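Local coordinates for protein UTP--glucose-1-phosphate uridylyltransferase YngB (Bacillus subtilis, PDB 7O2N) that catalyses the formation of UDP-glucose and diphosphate from UTP and alpha-D-glucose 1-phosphate, supplying glycolipid synthesis and wall teichoic acid glucosylation during anaerobic fermentative growth, at residues K2-A7 with D147-Y152; D66-S71 with A97-I102; H112-A117 with S215-I220; E155-Q160 with D232-V237; S199-M204 with A245-G250. All blocks are in the same frame, centred on the assembly; numbering follows the deposited sequence.

In the fold
Four of the five contacts reach one large mixed sheet; interaction 3 packs one helix on another. Along the chain, interaction 2 falls within the long span between the two segments of interaction 1, while interactions 3, 4 and 5 cross one another. The centres of interactions 4 and 5 are about 12 Å apart, with strand 156-161 running between strands 201-204 and 244-247. Interaction 3 lies about 14 Å from interaction 4, centre to centre, and touches it through helices 213-219 and 230-240. Interaction 1 touches both 4 and 5, whereas interaction 2 stands apart, its centre about 24 to 30 Å from those of the others. Distant parts of the sequence are thereby woven into a single GT-A-type nucleotidyltransferase fold.

Interaction 1 (K2-A7 with D147-Y152); sequences KKVRKA and DVYDVY
Val4 and Tyr149 make the apolar part of the contact. Val4 belongs to the loop just ahead of strand 6-11, Tyr149 to the C-terminal part of helix 141-152, and the CB of each points toward the opposing segment. One methyl does the touching: Val4 CG2 lies 4.0 Å from Tyr149 CD2, and the valine reaches the ring at a slant. The tyrosine gets there because its CG stands opposite the backbone N (chi1 -177°), which carries the ring out from the helix to the loop. Pro125 of strand 125-129 and Val208 of strand 206-210 touch both side chains and add to the apolar surroundings.

The polar part is a backbone carbonyl at the rim of the ring. Lys2 O sits close to the ring plane, 3.9 Å from Tyr149 CE2, so it faces a C-H edge and not the pi cloud. The phenol is engaged elsewhere, since Tyr149 OH is hydrogen-bonded to Asn210 ND2. Lys2 NZ likewise turns away from the helix, to Asp123 O.

The contact is mainly apolar packing; any electrostatic share from Lys2 O near the ring edge is probably small. Tyr149 is thus held at the far end of its ring by a directional bond to Asn210, and packs obliquely, without direction, against Val4.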
# COMPACT_ATOMS: atom_id res chain seq x y z
N LYS A 2 -31.98 20.13 -12.59
CA LYS A 2 -31.59 19.63 -11.28
C LYS A 2 -30.07 19.58 -11.10
O LYS A 2 -29.36 19.21 -12.04
CB LYS A 2 -32.18 18.23 -11.07
CG LYS A 2 -33.01 18.05 -9.81
CD LYS A 2 -34.32 17.30 -10.05
CE LYS A 2 -34.27 16.39 -11.27
NZ LYS A 2 -35.49 15.56 -11.42
N LYS A 3 -29.60 19.92 -9.89
CA LYS A 3 -28.19 19.87 -9.52
C LYS A 3 -27.74 18.42 -9.32
O LYS A 3 -28.48 17.61 -8.76
CB LYS A 3 -27.93 20.76 -8.30
N VAL A 4 -26.53 18.07 -9.80
CA VAL A 4 -25.88 16.79 -9.49
C VAL A 4 -25.31 16.85 -8.07
O VAL A 4 -24.46 17.71 -7.78
CB VAL A 4 -24.76 16.42 -10.48
CG1 VAL A 4 -24.11 15.09 -10.11
CG2 VAL A 4 -25.24 16.40 -11.92
N ARG A 5 -25.77 15.91 -7.23
CA ARG A 5 -25.46 15.91 -5.81
C ARG A 5 -25.03 14.52 -5.34
O ARG A 5 -24.53 14.35 -4.23
CB ARG A 5 -26.68 16.47 -5.06
N LYS A 6 -25.21 13.50 -6.21
CA LYS A 6 -24.93 12.12 -5.83
C LYS A 6 -23.99 11.48 -6.83
O LYS A 6 -24.01 11.83 -8.01
CB LYS A 6 -26.24 11.32 -5.74
CG LYS A 6 -27.11 11.57 -4.52
CD LYS A 6 -28.52 11.02 -4.76
CE LYS A 6 -29.28 10.65 -3.51
NZ LYS A 6 -30.61 10.09 -3.84
N ALA A 7 -23.20 10.51 -6.34
CA ALA A 7 -22.16 9.82 -7.10
C ALA A 7 -22.12 8.33 -6.73
O ALA A 7 -22.45 7.94 -5.61
CB ALA A 7 -20.85 10.49 -6.79
N ASP A 147 -20.36 20.89 -15.11
CA ASP A 147 -20.55 22.22 -15.66
C ASP A 147 -21.10 22.10 -17.07
O ASP A 147 -21.98 22.87 -17.45
CB ASP A 147 -19.33 23.10 -15.41
CG ASP A 147 -19.20 23.43 -13.94
OD1 ASP A 147 -20.00 22.89 -13.15
OD2 ASP A 147 -18.33 24.23 -13.58
N VAL A 148 -20.61 21.11 -17.83
CA VAL A 148 -21.20 20.84 -19.12
C VAL A 148 -22.63 20.31 -18.94
O VAL A 148 -23.50 20.63 -19.76
CB VAL A 148 -20.32 19.99 -20.07
CG1 VAL A 148 -19.08 19.43 -19.38
CG2 VAL A 148 -21.07 18.90 -20.85
N TYR A 149 -22.87 19.56 -17.85
CA TYR A 149 -24.22 19.06 -17.60
C TYR A 149 -25.21 20.20 -17.36
O TYR A 149 -26.25 20.26 -18.03
CB TYR A 149 -24.29 18.07 -16.43
CG TYR A 149 -25.68 17.51 -16.24
CD1 TYR A 149 -26.12 16.50 -17.08
CD2 TYR A 149 -26.55 18.02 -15.29
CE1 TYR A 149 -27.40 15.99 -16.98
CE2 TYR A 149 -27.85 17.54 -15.19
CZ TYR A 149 -28.27 16.52 -16.04
OH TYR A 149 -29.52 15.96 -16.00
N ASP A 150 -24.88 21.08 -16.39
CA ASP A 150 -25.65 22.27 -16.07
C ASP A 150 -26.22 22.91 -17.34
O ASP A 150 -27.34 23.41 -17.33
CB ASP A 150 -24.84 23.31 -15.29
CG ASP A 150 -24.72 23.06 -13.79
OD1 ASP A 150 -23.85 23.69 -13.16
OD2 ASP A 150 -25.48 22.22 -13.27
N VAL A 151 -25.47 22.86 -18.45
CA VAL A 151 -25.94 23.53 -19.65
C VAL A 151 -26.68 22.54 -20.54
O VAL A 151 -27.88 22.66 -20.67
CB VAL A 151 -24.87 24.36 -20.38
CG1 VAL A 151 -23.70 24.78 -19.49
CG2 VAL A 151 -24.42 23.71 -21.67
N TYR A 152 -25.99 21.54 -21.12
CA TYR A 152 -26.63 20.68 -22.11
C TYR A 152 -27.61 19.68 -21.48
O TYR A 152 -28.53 19.22 -22.16
CB TYR A 152 -25.61 19.93 -22.97
CG TYR A 152 -24.70 20.85 -23.74
CD1 TYR A 152 -23.59 21.41 -23.13
CD2 TYR A 152 -24.96 21.16 -25.06
CE1 TYR A 152 -22.75 22.27 -23.83
CE2 TYR A 152 -24.12 22.01 -25.77
CZ TYR A 152 -23.02 22.56 -25.15
OH TYR A 152 -22.18 23.39 -25.82

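Interaction 2 (D66-S71 with A97-I102); sequences DHFDRS and ANIHYI
Phe68 points its CB toward strand 98-103, where Ile99 and Tyr101 point theirs back at it. The phenylalanine is the first residue to leave helical conformation after helix 62-67, and its CA is 7.6 Å from that of Ile99. Ile99 meets the root of the side chain, not the far end of the ring: Phe68 CB and Ile99 CG1 are 4.2 Å apart. With chi1 at -66°, Phe68 directs its ring away from the isoleucine. Tyr101 reaches across from two residues further along the strand and brings its hydroxyl near one ring carbon, Tyr101 OH to Phe68 CD2 being 4.3 Å. Both Ile99 CG1 and Tyr101 OH approach the ring obliquely. A face of the Phe68 ring is taken by its own neighbour: His67 CD2 stands 4.0 Å above the plane, over the centre of the Phe68 ring. Ile38 and Val42 of helix 37-47, with Ile93 and Leu96, add to the apolar packing about the phenylalanine.

Residues flanking Phe68 meet the second subunit, whose Lys23 NZ is hydrogen-bonded to His67 O and to Ser71 OG. Between the two segments the contact itself is weak and non-directional. It rests on an aliphatic pair, Phe68 CB and Ile99 CG1, with the tyrosine hydroxyl passing near the ring without bonding to it.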
# COMPACT_ATOMS: atom_id res chain seq x y z
N ASP A 66 -14.58 1.26 7.04
CA ASP A 66 -13.93 1.64 8.27
C ASP A 66 -13.13 2.92 8.04
O ASP A 66 -13.13 3.80 8.89
CB ASP A 66 -13.05 0.49 8.76
CG ASP A 66 -13.78 -0.49 9.66
OD1 ASP A 66 -14.79 -0.09 10.35
OD2 ASP A 66 -13.32 -1.65 9.72
N HIS A 67 -12.45 3.01 6.90
CA HIS A 67 -11.59 4.14 6.60
C HIS A 67 -12.36 5.45 6.74
O HIS A 67 -11.81 6.42 7.25
CB HIS A 67 -10.95 4.01 5.22
CG HIS A 67 -9.89 5.03 4.95
ND1 HIS A 67 -8.58 4.89 5.44
CD2 HIS A 67 -9.92 6.18 4.26
CE1 HIS A 67 -7.87 5.94 5.07
NE2 HIS A 67 -8.67 6.75 4.35
N PHE A 68 -13.62 5.47 6.32
CA PHE A 68 -14.35 6.72 6.28
C PHE A 68 -15.25 6.93 7.51
O PHE A 68 -16.17 7.73 7.47
CB PHE A 68 -15.12 6.82 4.96
CG PHE A 68 -14.27 6.93 3.72
CD1 PHE A 68 -13.64 8.12 3.37
CD2 PHE A 68 -14.10 5.84 2.89
CE1 PHE A 68 -12.88 8.21 2.21
CE2 PHE A 68 -13.33 5.92 1.74
CZ PHE A 68 -12.73 7.11 1.39
N ASP A 69 -14.96 6.24 8.62
CA ASP A 69 -15.72 6.41 9.85
C ASP A 69 -14.78 6.85 10.98
O ASP A 69 -13.57 6.98 10.77
CB ASP A 69 -16.53 5.13 10.14
CG ASP A 69 -17.49 5.23 11.31
OD1 ASP A 69 -18.15 6.30 11.46
OD2 ASP A 69 -17.59 4.24 12.06
N ARG A 70 -15.33 7.10 12.17
CA ARG A 70 -14.51 7.42 13.32
C ARG A 70 -13.81 6.17 13.83
O ARG A 70 -14.44 5.13 14.01
CB ARG A 70 -15.37 8.02 14.43
CG ARG A 70 -16.04 9.34 14.09
CD ARG A 70 -16.40 10.09 15.36
NE ARG A 70 -15.36 11.04 15.73
CZ ARG A 70 -15.09 12.15 15.05
NH1 ARG A 70 -15.78 12.44 13.96
NH2 ARG A 70 -14.11 12.95 15.45
N SER A 71 -12.49 6.26 14.06
CA SER A 71 -11.72 5.13 14.54
C SER A 71 -11.35 5.32 16.01
O SER A 71 -10.29 5.87 16.32
CB SER A 71 -10.48 4.90 13.69
OG SER A 71 -10.74 5.17 12.31
N ALA A 97 -17.93 13.22 2.83
CA ALA A 97 -19.22 13.06 2.18
C ALA A 97 -20.02 12.05 2.99
O ALA A 97 -19.49 11.50 3.95
CB ALA A 97 -19.03 12.55 0.77
N ASN A 98 -21.28 11.84 2.64
CA ASN A 98 -22.06 10.82 3.32
C ASN A 98 -21.92 9.55 2.52
O ASN A 98 -22.42 9.48 1.40
CB ASN A 98 -23.55 11.19 3.42
CG ASN A 98 -23.82 12.48 4.16
OD1 ASN A 98 -23.19 12.78 5.19
ND2 ASN A 98 -24.77 13.25 3.65
N ILE A 99 -21.23 8.56 3.12
CA ILE A 99 -20.83 7.38 2.37
C ILE A 99 -21.81 6.25 2.65
O ILE A 99 -21.86 5.76 3.78
CB ILE A 99 -19.39 6.98 2.73
CG1 ILE A 99 -18.43 8.17 2.73
CG2 ILE A 99 -18.91 5.89 1.81
CD1 ILE A 99 -18.32 8.87 1.40
N HIS A 100 -22.54 5.82 1.61
CA HIS A 100 -23.45 4.69 1.69
C HIS A 100 -22.81 3.47 1.02
O HIS A 100 -21.98 3.64 0.13
CB HIS A 100 -24.77 5.06 1.01
CG HIS A 100 -25.40 6.31 1.53
ND1 HIS A 100 -24.72 7.51 1.60
CD2 HIS A 100 -26.63 6.56 2.02
CE1 HIS A 100 -25.49 8.43 2.12
NE2 HIS A 100 -26.67 7.88 2.37
N TYR A 101 -23.20 2.25 1.43
CA TYR A 101 -22.71 1.01 0.84
C TYR A 101 -23.85 0.07 0.44
O TYR A 101 -24.88 -0.02 1.09
CB TYR A 101 -21.84 0.23 1.82
CG TYR A 101 -20.71 1.07 2.32
CD1 TYR A 101 -19.58 1.29 1.54
CD2 TYR A 101 -20.81 1.72 3.53
CE1 TYR A 101 -18.56 2.12 1.97
CE2 TYR A 101 -19.79 2.55 3.98
CZ TYR A 101 -18.67 2.76 3.20
OH TYR A 101 -17.66 3.57 3.64
N ILE A 102 -23.62 -0.67 -0.64
CA ILE A 102 -24.49 -1.77 -1.00
C ILE A 102 -23.59 -2.90 -1.45
O ILE A 102 -22.53 -2.65 -2.01
CB ILE A 102 -25.47 -1.36 -2.12
CG1 ILE A 102 -26.45 -2.49 -2.45
CG2 ILE A 102 -24.75 -0.88 -3.37
CD1 ILE A 102 -27.78 -2.36 -1.78

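Interaction 3 (H112-A117 with S215-I220); sequences HAVLCA and SVLKTI
Leu217 and Leu115 bury the largest areas in this contact, and Val114 adds a smaller share. Leu217, on helix 213-219, is the common partner, meeting one residue with its stem and the other with its tip. Its stem lies against Leu115, with Leu217 CB 4.1 Å from Leu115 CD2; the two leucines run past each other in opposite directions, each reaching toward the other's helix. Their CA atoms, 7.2 Å apart, are the closest CA pair.

The tip of Leu217 goes further, to the next side chain. Leu217 CD1 is 4.0 Å from Val114 CG1, and there the side chains cross at about a right angle. Val114 presents that methyl because CG1 stands opposite its backbone N (chi1 177°), leaving CG2 beside the N. Leu217 therefore reaches two successive residues of helix 109-116.

All the atoms that meet across the contact are carbon. Ile228 of the following loop touches both leucines. Through Leu217, helix 213-219 packs on Val114 and Leu115 of helix 109-116 and also on Ala233 of helix 230-240. The arrangement is plain helix-helix packing, with aliphatic side chains sliding past and crossing one another, consistent with the helices that flank the central sheet in a GT-A-type nucleotidyltransferase fold.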
# COMPACT_ATOMS: atom_id res chain seq x y z
N HIS A 112 -24.21 -3.55 -14.45
CA HIS A 112 -24.99 -4.15 -13.39
C HIS A 112 -24.84 -3.29 -12.13
O HIS A 112 -25.82 -2.87 -11.53
CB HIS A 112 -24.67 -5.64 -13.17
CG HIS A 112 -25.31 -6.16 -11.92
ND1 HIS A 112 -24.58 -6.46 -10.77
CD2 HIS A 112 -26.60 -6.37 -11.61
CE1 HIS A 112 -25.39 -6.87 -9.83
NE2 HIS A 112 -26.65 -6.83 -10.32
N ALA A 113 -23.57 -3.00 -11.80
CA ALA A 113 -23.19 -2.21 -10.64
C ALA A 113 -23.92 -0.88 -10.61
O ALA A 113 -24.39 -0.46 -9.56
CB ALA A 113 -21.70 -2.01 -10.60
N VAL A 114 -24.02 -0.22 -11.77
CA VAL A 114 -24.70 1.06 -11.86
C VAL A 114 -26.19 0.87 -11.59
O VAL A 114 -26.85 1.77 -11.07
CB VAL A 114 -24.43 1.72 -13.22
CG1 VAL A 114 -25.17 3.05 -13.39
CG2 VAL A 114 -22.93 1.91 -13.45
N LEU A 115 -26.73 -0.31 -11.93
CA LEU A 115 -28.15 -0.56 -11.76
C LEU A 115 -28.49 -0.63 -10.28
O LEU A 115 -29.58 -0.19 -9.86
CB LEU A 115 -28.52 -1.85 -12.48
CG LEU A 115 -29.19 -1.66 -13.84
CD1 LEU A 115 -29.75 -2.97 -14.36
CD2 LEU A 115 -30.27 -0.57 -13.79
N CYS A 116 -27.55 -1.19 -9.49
CA CYS A 116 -27.73 -1.33 -8.05
C CYS A 116 -28.07 0.03 -7.43
O CYS A 116 -28.85 0.11 -6.49
CB CYS A 116 -26.47 -1.89 -7.40
SG CYS A 116 -26.08 -3.61 -7.86
N ALA A 117 -27.50 1.09 -8.01
CA ALA A 117 -27.59 2.42 -7.46
C ALA A 117 -28.99 3.02 -7.63
O ALA A 117 -29.30 4.04 -7.01
CB ALA A 117 -26.56 3.26 -8.15
N SER A 215 -33.75 2.80 -17.03
CA SER A 215 -34.60 2.14 -18.01
C SER A 215 -33.72 1.54 -19.10
O SER A 215 -33.66 0.32 -19.29
CB SER A 215 -35.55 3.14 -18.60
OG SER A 215 -35.72 4.24 -17.72
N VAL A 216 -33.00 2.45 -19.76
CA VAL A 216 -32.04 2.15 -20.81
C VAL A 216 -31.23 0.91 -20.43
O VAL A 216 -31.15 -0.04 -21.21
CB VAL A 216 -31.14 3.37 -21.09
CG1 VAL A 216 -30.25 3.13 -22.29
CG2 VAL A 216 -31.94 4.65 -21.26
N LEU A 217 -30.64 0.93 -19.22
CA LEU A 217 -29.70 -0.10 -18.82
C LEU A 217 -30.43 -1.43 -18.61
O LEU A 217 -29.83 -2.49 -18.81
CB LEU A 217 -28.92 0.33 -17.56
CG LEU A 217 -27.52 0.89 -17.78
CD1 LEU A 217 -27.12 1.86 -16.68
CD2 LEU A 217 -26.48 -0.21 -17.90
N LYS A 218 -31.71 -1.35 -18.24
CA LYS A 218 -32.53 -2.52 -17.95
C LYS A 218 -32.84 -3.28 -19.24
O LYS A 218 -32.66 -4.51 -19.26
CB LYS A 218 -33.75 -2.16 -17.10
N THR A 219 -33.24 -2.57 -20.30
CA THR A 219 -33.67 -3.19 -21.55
C THR A 219 -32.53 -3.98 -22.21
O THR A 219 -32.71 -5.14 -22.57
CB THR A 219 -34.25 -2.20 -22.57
OG1 THR A 219 -33.28 -1.17 -22.77
CG2 THR A 219 -35.61 -1.67 -22.19
N ILE A 220 -31.37 -3.32 -22.35
CA ILE A 220 -30.14 -3.87 -22.91
C ILE A 220 -29.88 -5.28 -22.37
O ILE A 220 -29.24 -6.10 -23.03
CB ILE A 220 -28.94 -2.95 -22.57
CG1 ILE A 220 -29.22 -1.45 -22.73
CG2 ILE A 220 -27.67 -3.39 -23.29
CD1 ILE A 220 -29.51 -1.02 -24.15

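Interaction 4 (E155-Q160 with D232-V237); sequences EVVGVQ and DALREV
Helix-on-sheet packing within the GT-A-type fold joins Leu234 and Val237 of helix 230-240 to Glu155, just ahead of strand 156-161, and to Val157 within it. The closest CA pair is Glu155 and Leu234, 7.9 Å apart.

Leu234 fills the middle of the contact with its forked end. Its CG stands opposite the carbonyl carbon (chi1 -68°), which turns the two methyls to the strand. Leu234 CD1 meets Val157 CG2 at 4.0 Å, the two side chains crossing at a slant, while its other methyl, Leu234 CD2, lies 4.2 Å from Glu155 CB. Tyr207 and Leu209 of strand 206-210 also touch Leu234, so the leucine rests on more than one strand of the sheet.

Glu155 is buried, and uses its aliphatic part for packing. A bend at chi2 (74°) folds its chain, bringing Glu155 OE1 to 4.0 Å from Val237 CG1, where the two side chains cross at about a right angle. That approach is a van der Waals contact. The other oxygen, OE2, receives a weak hydrogen bond from Asn210 N, which probably offsets part of the cost of burying a carboxylate.

Val156, between the two contact residues, turns away and packs on Leu145, Val148 and Tyr149 of helix 141-152. Strand 156-161 is accordingly sandwiched between helices on its two faces, the alpha/beta/alpha layering typical of the Rossmann-like nucleotidyltransferase fold.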
# COMPACT_ATOMS: atom_id res chain seq x y z
N GLU A 155 -26.42 13.22 -20.95
CA GLU A 155 -25.38 12.35 -20.43
C GLU A 155 -24.03 12.87 -20.92
O GLU A 155 -23.75 12.80 -22.11
CB GLU A 155 -25.62 10.90 -20.89
CG GLU A 155 -26.70 10.15 -20.13
CD GLU A 155 -28.17 10.50 -20.38
OE1 GLU A 155 -28.45 11.30 -21.31
OE2 GLU A 155 -29.04 9.98 -19.63
N VAL A 156 -23.22 13.41 -20.00
CA VAL A 156 -21.88 13.91 -20.29
C VAL A 156 -20.82 12.87 -19.88
O VAL A 156 -20.95 12.19 -18.88
CB VAL A 156 -21.63 15.32 -19.70
CG1 VAL A 156 -22.83 15.93 -18.99
CG2 VAL A 156 -20.36 15.44 -18.87
N VAL A 157 -19.78 12.75 -20.71
CA VAL A 157 -18.65 11.85 -20.51
C VAL A 157 -17.38 12.69 -20.33
O VAL A 157 -17.25 13.75 -20.92
CB VAL A 157 -18.52 10.86 -21.69
CG1 VAL A 157 -17.09 10.67 -22.10
CG2 VAL A 157 -19.16 9.51 -21.43
N GLY A 158 -16.45 12.21 -19.51
CA GLY A 158 -15.16 12.85 -19.29
C GLY A 158 -14.06 12.20 -20.14
O GLY A 158 -13.86 10.99 -20.09
N VAL A 159 -13.35 13.04 -20.92
CA VAL A 159 -12.43 12.56 -21.94
C VAL A 159 -11.10 13.30 -21.88
O VAL A 159 -10.97 14.41 -21.33
CB VAL A 159 -13.02 12.58 -23.36
CG1 VAL A 159 -14.07 11.50 -23.55
CG2 VAL A 159 -13.53 13.96 -23.78
N GLN A 160 -10.10 12.62 -22.47
CA GLN A 160 -8.77 13.12 -22.79
C GLN A 160 -8.23 12.31 -23.97
O GLN A 160 -8.66 11.19 -24.23
CB GLN A 160 -7.86 13.02 -21.56
CG GLN A 160 -7.99 14.19 -20.59
CD GLN A 160 -6.92 14.10 -19.54
OE1 GLN A 160 -6.28 13.06 -19.40
NE2 GLN A 160 -6.69 15.19 -18.81
N ASP A 232 -22.75 0.44 -23.92
CA ASP A 232 -23.86 0.08 -24.80
C ASP A 232 -25.10 0.90 -24.46
O ASP A 232 -25.95 1.14 -25.32
CB ASP A 232 -24.07 -1.43 -24.80
CG ASP A 232 -22.80 -2.20 -25.16
OD1 ASP A 232 -21.75 -1.57 -25.42
OD2 ASP A 232 -22.87 -3.45 -25.15
N ALA A 233 -25.20 1.34 -23.20
CA ALA A 233 -26.34 2.11 -22.75
C ALA A 233 -26.14 3.57 -23.12
O ALA A 233 -27.08 4.35 -23.21
CB ALA A 233 -26.55 1.95 -21.27
N LEU A 234 -24.88 3.94 -23.34
CA LEU A 234 -24.62 5.26 -23.88
C LEU A 234 -24.89 5.22 -25.39
O LEU A 234 -25.31 6.21 -25.97
CB LEU A 234 -23.20 5.69 -23.50
CG LEU A 234 -22.98 5.95 -22.01
CD1 LEU A 234 -21.52 6.26 -21.72
CD2 LEU A 234 -23.85 7.09 -21.51
N ARG A 235 -24.71 4.04 -25.99
CA ARG A 235 -24.93 3.83 -27.41
C ARG A 235 -26.41 3.99 -27.74
O ARG A 235 -26.76 4.73 -28.67
CB ARG A 235 -24.46 2.44 -27.85
CG ARG A 235 -22.95 2.34 -28.05
CD ARG A 235 -22.48 0.99 -28.54
NE ARG A 235 -22.98 0.68 -29.87
CZ ARG A 235 -22.35 0.97 -31.00
NH1 ARG A 235 -21.17 1.56 -30.98
NH2 ARG A 235 -22.90 0.64 -32.16
N GLU A 236 -27.27 3.30 -26.97
CA GLU A 236 -28.70 3.29 -27.21
C GLU A 236 -29.32 4.64 -26.84
O GLU A 236 -30.45 4.92 -27.24
CB GLU A 236 -29.38 2.09 -26.55
N VAL A 237 -28.57 5.47 -26.09
CA VAL A 237 -28.98 6.85 -25.83
C VAL A 237 -28.57 7.69 -27.03
O VAL A 237 -29.16 8.75 -27.28
CB VAL A 237 -28.41 7.43 -24.51
CG1 VAL A 237 -28.42 8.95 -24.49
CG2 VAL A 237 -29.14 6.90 -23.29

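Interaction 5 (S199-M204 with A245-G250); sequences SEIAVM and ARLLEG
The closest CA pairs, Ile201 with Leu247 at 8.9 Å and Met204 with Leu248 at 9.0 Å, are too far apart for neighbouring strands. In this mixed sheet of the GT-A-type fold, strand 156-161 runs between the two, antiparallel to 201-204 and parallel to 244-247. Met204 N probably donates to Gly158 O, and Val159 N to Arg246 O, while side chains of the two flanking segments meet past the strand between them.

Two separate apolar pairs do this. Ile201 and Leu247 meet by their terminal methyls, Ile201 CD1 to Leu247 CD1 being 4.2 Å, with the side chains crossing at about a right angle. Leu247 has its CG opposite the backbone N (chi1 -166°), and the end of the side chain closes on the isoleucine. In the second pair Leu248, just after strand 244-247, reaches the root of Met204: Leu248 CD1 lies 4.3 Å from Met204 CB, while the thioether end of the methionine leads elsewhere. Leu248 packs also on Gln144 and Leu145 of helix 141-152.

Polar bonds accompany the apolar pairs. Gln160 NE2 of the middle strand is hydrogen-bonded to Leu248 O. Just ahead of strand 201-204, an ST turn is closed by Ile201 N donating to Ser199 OG at 2.7 Å, with an N-H...O angle of 141°.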
# COMPACT_ATOMS: atom_id res chain seq x y z
N SER A 199 -11.62 7.68 -33.35
CA SER A 199 -10.95 8.85 -32.83
C SER A 199 -9.79 8.42 -31.93
O SER A 199 -9.55 7.22 -31.73
CB SER A 199 -11.93 9.78 -32.14
OG SER A 199 -11.46 10.24 -30.88
N GLU A 200 -9.06 9.41 -31.39
CA GLU A 200 -8.03 9.12 -30.41
C GLU A 200 -8.43 9.75 -29.06
O GLU A 200 -7.56 10.06 -28.24
CB GLU A 200 -6.66 9.49 -30.99
N ILE A 201 -9.74 9.89 -28.82
CA ILE A 201 -10.31 10.47 -27.60
C ILE A 201 -10.98 9.38 -26.75
O ILE A 201 -12.00 8.80 -27.14
CB ILE A 201 -11.31 11.58 -27.94
CG1 ILE A 201 -10.68 12.74 -28.72
CG2 ILE A 201 -12.06 12.05 -26.70
CD1 ILE A 201 -10.17 13.87 -27.87
N ALA A 202 -10.43 9.17 -25.54
CA ALA A 202 -10.84 8.10 -24.64
C ALA A 202 -11.54 8.64 -23.38
O ALA A 202 -11.21 9.73 -22.89
CB ALA A 202 -9.64 7.26 -24.29
N VAL A 203 -12.52 7.86 -22.89
CA VAL A 203 -13.29 8.24 -21.71
C VAL A 203 -12.52 7.82 -20.47
O VAL A 203 -12.05 6.68 -20.40
CB VAL A 203 -14.73 7.68 -21.71
CG1 VAL A 203 -15.36 7.75 -23.10
CG2 VAL A 203 -14.78 6.24 -21.18
N MET A 204 -12.45 8.73 -19.49
CA MET A 204 -11.56 8.54 -18.36
C MET A 204 -12.34 8.29 -17.07
O MET A 204 -12.25 9.08 -16.12
CB MET A 204 -10.60 9.74 -18.20
CG MET A 204 -9.87 10.11 -19.49
SD MET A 204 -8.45 9.06 -19.94
CE MET A 204 -9.06 7.43 -19.50
N ALA A 245 -19.29 15.47 -24.34
CA ALA A 245 -18.06 15.09 -23.68
C ALA A 245 -17.25 16.33 -23.33
O ALA A 245 -17.12 17.25 -24.13
CB ALA A 245 -17.27 14.14 -24.56
N ARG A 246 -16.69 16.34 -22.12
CA ARG A 246 -15.77 17.39 -21.73
C ARG A 246 -14.33 16.90 -21.93
O ARG A 246 -14.00 15.79 -21.53
CB ARG A 246 -16.00 17.75 -20.26
CG ARG A 246 -14.94 18.68 -19.68
CD ARG A 246 -15.39 20.08 -20.03
NE ARG A 246 -14.84 21.09 -19.14
CZ ARG A 246 -13.62 21.57 -19.25
NH1 ARG A 246 -12.83 21.11 -20.21
NH2 ARG A 246 -13.19 22.50 -18.42
N LEU A 247 -13.49 17.72 -22.57
CA LEU A 247 -12.06 17.52 -22.50
C LEU A 247 -11.62 18.02 -21.13
O LEU A 247 -12.03 19.10 -20.69
CB LEU A 247 -11.36 18.28 -23.62
CG LEU A 247 -9.90 17.89 -23.89
CD1 LEU A 247 -9.76 16.70 -24.84
CD2 LEU A 247 -9.13 19.10 -24.40
N LEU A 248 -10.83 17.20 -20.43
CA LEU A 248 -10.52 17.46 -19.04
C LEU A 248 -9.20 18.21 -18.93
O LEU A 248 -8.20 17.83 -19.54
CB LEU A 248 -10.45 16.12 -18.32
CG LEU A 248 -11.77 15.37 -18.18
CD1 LEU A 248 -11.55 13.89 -17.92
CD2 LEU A 248 -12.62 15.98 -17.08
N GLU A 249 -9.20 19.21 -18.06
CA GLU A 249 -8.10 20.15 -17.92
C GLU A 249 -6.85 19.49 -17.34
O GLU A 249 -5.76 19.72 -17.87
CB GLU A 249 -8.56 21.43 -17.23
CG GLU A 249 -7.49 22.10 -16.39
CD GLU A 249 -7.75 22.12 -14.89
OE1 GLU A 249 -8.86 22.52 -14.48
OE2 GLU A 249 -6.83 21.76 -14.14
N GLY A 250 -6.97 18.69 -16.27
CA GLY A 250 -5.80 18.43 -15.43
C GLY A 250 -4.80 17.37 -15.92
O GLY A 250 -4.89 16.83 -17.03